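Local coordinates for oxetanocin-like protein (PDB 1XX7) that probably hydrolyses 2'-deoxyribonucleoside 5'-monophosphates to the deoxynucleoside and phosphate, as a metal-dependent homodimeric phosphohydrolase of the HD-domain family, at residues 20-25 / 36-41; 66-71 / 122-127. All coordinates share one frame; numbering follows the deposited sequence.

Interaction 1 (20-25 / 36-41). With NI (nickel (II) ion), chain G.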
# COMPACT_ATOMS: atom_id res chain seq x y z
N LYS A 20 12.40 -7.95 6.08
CA LYS A 20 10.99 -7.61 6.31
C LYS A 20 10.47 -6.63 5.27
O LYS A 20 9.27 -6.53 5.05
CB LYS A 20 10.74 -7.04 7.69
CG LYS A 20 11.04 -8.01 8.85
CD LYS A 20 10.64 -7.35 10.16
CE LYS A 20 11.14 -8.08 11.42
NZ LYS A 20 10.44 -7.50 12.64
N ARG A 21 11.38 -5.90 4.67
CA ARG A 21 11.03 -4.80 3.77
C ARG A 21 11.35 -5.10 2.31
O ARG A 21 10.69 -4.55 1.45
CB ARG A 21 11.76 -3.55 4.22
CG ARG A 21 11.39 -3.24 5.62
CD ARG A 21 11.83 -1.91 6.03
NE ARG A 21 13.26 -1.75 6.00
CZ ARG A 21 14.10 -2.12 6.97
NH1 ARG A 21 13.69 -2.77 8.04
NH2 ARG A 21 15.39 -1.87 6.82
N ILE A 22 12.33 -5.96 2.06
CA ILE A 22 12.73 -6.32 0.70
C ILE A 22 11.64 -7.20 0.03
O ILE A 22 11.23 -8.22 0.59
CB ILE A 22 14.17 -6.98 0.71
CG1 ILE A 22 15.21 -5.89 1.02
CG2 ILE A 22 14.52 -7.61 -0.64
CD1 ILE A 22 16.58 -6.42 1.53
N PRO A 23 11.08 -6.74 -1.10
CA PRO A 23 10.04 -7.54 -1.75
C PRO A 23 10.58 -8.76 -2.55
O PRO A 23 11.73 -8.82 -3.03
CB PRO A 23 9.30 -6.53 -2.67
CG PRO A 23 10.22 -5.43 -2.86
CD PRO A 23 11.31 -5.45 -1.81
N ARG A 24 9.74 -9.76 -2.57
CA ARG A 24 9.88 -10.83 -3.50
C ARG A 24 9.54 -10.26 -4.93
O ARG A 24 8.34 -10.00 -5.27
CB ARG A 24 8.93 -11.94 -3.04
CG ARG A 24 9.37 -12.57 -1.73
CD ARG A 24 10.34 -13.74 -1.99
NE ARG A 24 9.60 -14.89 -2.55
CZ ARG A 24 10.15 -15.95 -3.17
NH1 ARG A 24 9.37 -16.93 -3.63
NH2 ARG A 24 11.46 -16.03 -3.36
N MET A 25 10.59 -10.06 -5.73
CA MET A 25 10.54 -9.24 -6.96
C MET A 25 9.74 -9.86 -8.10
O MET A 25 9.07 -9.15 -8.83
CB MET A 25 11.95 -8.87 -7.46
CG MET A 25 12.61 -7.75 -6.66
SD MET A 25 11.86 -6.07 -6.82
CE MET A 25 11.31 -6.09 -8.45
N GLU A 36 4.46 -10.14 -0.98
CA GLU A 36 5.22 -10.62 0.21
C GLU A 36 6.68 -10.17 0.21
O GLU A 36 7.28 -9.92 -0.80
CB GLU A 36 5.17 -12.13 0.29
CG GLU A 36 5.76 -12.84 -0.97
CD GLU A 36 6.19 -14.26 -0.74
OE1 GLU A 36 5.99 -14.81 0.39
OE2 GLU A 36 6.71 -14.85 -1.71
N SER A 37 7.22 -10.04 1.40
CA SER A 37 8.60 -9.81 1.60
C SER A 37 9.39 -11.12 1.60
O SER A 37 8.82 -12.24 1.62
CB SER A 37 8.78 -9.04 2.91
OG SER A 37 8.57 -9.88 4.03
N VAL A 38 10.72 -10.97 1.59
CA VAL A 38 11.61 -12.12 1.65
C VAL A 38 11.49 -12.83 3.02
O VAL A 38 11.62 -14.07 3.11
CB VAL A 38 13.05 -11.72 1.34
CG1 VAL A 38 13.99 -12.93 1.47
CG2 VAL A 38 13.13 -11.15 -0.05
N ALA A 39 11.23 -12.06 4.08
CA ALA A 39 10.99 -12.62 5.39
C ALA A 39 9.67 -13.39 5.47
O ALA A 39 9.62 -14.42 6.12
CB ALA A 39 11.00 -11.54 6.39
N ASP A 40 8.62 -12.86 4.86
CA ASP A 40 7.31 -13.54 4.72
C ASP A 40 7.52 -14.94 4.11
O ASP A 40 7.05 -15.96 4.60
CB ASP A 40 6.39 -12.73 3.79
CG ASP A 40 5.68 -11.56 4.47
OD1 ASP A 40 5.36 -11.68 5.71
OD2 ASP A 40 5.47 -10.51 3.75
N HIS A 41 8.23 -14.93 2.98
CA HIS A 41 8.59 -16.09 2.24
C HIS A 41 9.39 -17.06 3.06
O HIS A 41 9.05 -18.24 3.11
CB HIS A 41 9.44 -15.65 1.03
CG HIS A 41 10.17 -16.76 0.40
ND1 HIS A 41 9.53 -17.85 -0.14
CD2 HIS A 41 11.49 -16.98 0.22
CE1 HIS A 41 10.42 -18.69 -0.64
NE2 HIS A 41 11.61 -18.17 -0.45
NI NI G . 13.73 -18.75 -0.86
O HOH W 1 6.70 -17.35 -2.37
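The guanidinium of Arg24 lies flat on the imidazole of His41, the planes only 2° apart and the two centres 3.5 Å from each other, with CZ over the middle of the ring. Bends at chi2 (-89°) and chi3 (-72°) fold the arginine back and lay it on the ring. Its edge is held as well: Arg24 NE gives a hydrogen bond of 3.0 Å to Glu36 OE2 within a salt bridge, meeting the oxygen from above the carboxylate plane, and a water links Arg24 NH1 to the same OE2. Glu36 OE1 pairs instead with Lys20 of the second subunit. His41 is the first histidine of the HD-domain metal site; its NE2 binds nickel at 2.2 Å beside His75, Asp76 and Asp132, while ND1 bonds to Asp135. An alanine in place of Arg24 would probably uncover this face of the metal-binding imidazole and leave Glu36 OE2 with Trp27 but no arginine. Alongside, a single beta bridge pairs Pro23 with Ser37 through Arg24 N to Glu36 O and Val38 N to Ile22 O. Small Ser37 starts the helix in a capping box: Asp40 N reaches Ser37 OG, which also bonds Asp40 of the second subunit, and Ser37 N reaches Asp40 OD2.

Interaction 2 (66-71 / 122-127)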
# COMPACT_ATOMS: atom_id res chain seq x y z
N GLU A 66 17.37 -30.07 13.01
CA GLU A 66 18.10 -28.91 13.44
C GLU A 66 18.80 -28.25 12.28
O GLU A 66 18.59 -27.04 12.05
CB GLU A 66 19.14 -29.29 14.49
CG GLU A 66 19.91 -28.13 14.99
CD GLU A 66 20.79 -28.43 16.16
OE1 GLU A 66 20.55 -29.42 16.88
OE2 GLU A 66 21.73 -27.66 16.36
N LYS A 67 19.63 -29.04 11.54
CA LYS A 67 20.27 -28.50 10.35
C LYS A 67 19.31 -27.96 9.27
O LYS A 67 19.56 -26.91 8.70
CB LYS A 67 21.18 -29.52 9.73
CG LYS A 67 21.86 -29.06 8.41
CD LYS A 67 22.66 -30.17 7.81
CE LYS A 67 24.04 -30.25 8.43
NZ LYS A 67 24.67 -31.56 8.08
N ALA A 68 18.23 -28.66 9.01
CA ALA A 68 17.28 -28.25 8.01
C ALA A 68 16.57 -26.91 8.35
O ALA A 68 16.35 -26.08 7.47
CB ALA A 68 16.30 -29.35 7.73
N LEU A 69 16.25 -26.70 9.63
CA LEU A 69 15.67 -25.44 10.09
C LEU A 69 16.69 -24.32 10.06
O LEU A 69 16.34 -23.19 9.63
CB LEU A 69 15.03 -25.57 11.48
CG LEU A 69 13.96 -26.65 11.62
CD1 LEU A 69 13.49 -26.77 13.10
CD2 LEU A 69 12.81 -26.40 10.68
N LYS A 70 17.94 -24.58 10.43
CA LYS A 70 18.94 -23.51 10.31
C LYS A 70 19.08 -23.07 8.84
O LYS A 70 19.18 -21.88 8.55
CB LYS A 70 20.30 -23.91 10.82
CG LYS A 70 20.46 -24.12 12.30
CD LYS A 70 21.89 -24.54 12.60
CE LYS A 70 22.12 -24.81 14.06
NZ LYS A 70 23.60 -24.84 14.41
N ILE A 71 19.08 -24.03 7.93
CA ILE A 71 19.25 -23.74 6.50
C ILE A 71 18.09 -22.91 5.97
O ILE A 71 18.30 -21.97 5.24
CB ILE A 71 19.38 -25.03 5.66
CG1 ILE A 71 20.69 -25.78 5.97
CG2 ILE A 71 19.24 -24.72 4.15
CD1 ILE A 71 20.72 -27.23 5.44
N THR A 122 22.68 -32.75 -0.39
CA THR A 122 22.37 -33.46 0.86
C THR A 122 20.86 -33.61 1.11
O THR A 122 20.06 -32.94 0.49
CB THR A 122 22.98 -32.80 2.05
OG1 THR A 122 22.29 -31.56 2.33
CG2 THR A 122 24.51 -32.59 1.82
N LEU A 123 20.47 -34.50 2.00
CA LEU A 123 19.03 -34.68 2.27
C LEU A 123 18.40 -33.36 2.75
O LEU A 123 17.30 -32.97 2.33
CB LEU A 123 18.79 -35.76 3.33
CG LEU A 123 18.78 -37.27 2.94
CD1 LEU A 123 19.97 -37.67 2.08
CD2 LEU A 123 18.70 -38.12 4.22
N GLU A 124 19.11 -32.68 3.66
CA GLU A 124 18.63 -31.44 4.26
C GLU A 124 18.60 -30.30 3.23
O GLU A 124 17.65 -29.57 3.18
CB GLU A 124 19.50 -31.06 5.47
CG GLU A 124 19.27 -31.95 6.70
CD GLU A 124 19.87 -33.40 6.55
OE1 GLU A 124 20.99 -33.53 6.05
OE2 GLU A 124 19.16 -34.38 6.87
N GLY A 125 19.64 -30.19 2.39
CA GLY A 125 19.65 -29.25 1.28
C GLY A 125 18.50 -29.46 0.29
O GLY A 125 17.86 -28.50 -0.14
N GLN A 126 18.24 -30.72 -0.08
CA GLN A 126 17.11 -31.04 -0.94
C GLN A 126 15.78 -30.70 -0.30
O GLN A 126 14.85 -30.23 -0.99
CB GLN A 126 17.06 -32.54 -1.23
CG GLN A 126 18.20 -33.12 -2.02
CD GLN A 126 18.04 -34.63 -2.13
OE1 GLN A 126 16.98 -35.12 -2.53
NE2 GLN A 126 19.07 -35.36 -1.78
N LEU A 127 15.66 -31.03 0.98
CA LEU A 127 14.44 -30.74 1.73
C LEU A 127 14.06 -29.22 1.72
O LEU A 127 12.91 -28.88 1.53
CB LEU A 127 14.53 -31.24 3.19
CG LEU A 127 13.31 -30.91 4.08
CD1 LEU A 127 12.02 -31.42 3.50
CD2 LEU A 127 13.51 -31.48 5.49
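Lys67 starts out extended (chi1 177°), which carries its CD across to Glu124, whose chi1 of -73° sets CG anti to the carbonyl carbon and 4.0 Å from Lys67 CD. The two chains cross at about a right angle and meet through their methylenes, the charged ends staying apart, with Lys67 NZ 4.6 Å from Glu124 OE1; a long, flexible lysine suits this edge of the helix pair. The methylenes of Glu124 lie among Lys67, Ala68 and Ile71, while its OE2 is bonded to the backbone N of Asp64. Deeper in, Ala68 faces the second helix, and its lone methyl allows a close approach: Ala68 CB lies 4.1 Å from Glu124 CG and 4.2 Å from Leu127 CD2. Nearly one turn on, Ile71 extends CD1 to within 4.0 Å of Glu124 CB, passing near Gly125, whose N donates to OG1 of Thr122, the N-cap of helix 123-145. Leu127 reaches onward to Leu52 and Ala53 of helix 38-58, while Ile71 also packs on Leu113 and Tyr117 of helix 111-119. The axes of segments 66-71 and 123-127 approach to 9.1 Å and cross at -43°. This is plain helix packing within the all-helical HD domain, joining the helix that leads to the metal-binding His75 and Asp76 with the one that carries Asp132.

In the fold
From the N terminus, helix 10-18 runs into the loop 20-25, which interaction 1 ties to the start of helix 38-58, closing a short loop that holds most of helix 25-30. The chain then follows helix 38-58 into helix 65-74, where interaction 2 opens; it closes after 50 intervening residues, at the start of helix 123-145. The contacts are therefore in series, neither nested nor crossed. They lie on opposite sides of the chain's centre, about 21 Å apart between centres, with nearest atoms about 10 Å apart. Interaction 1 holds one nickel ligand; of the helices in interaction 2, 65-74 leads to His75 and Asp76, and 123-145 carries Asp132. Both contacts also touch the second subunit.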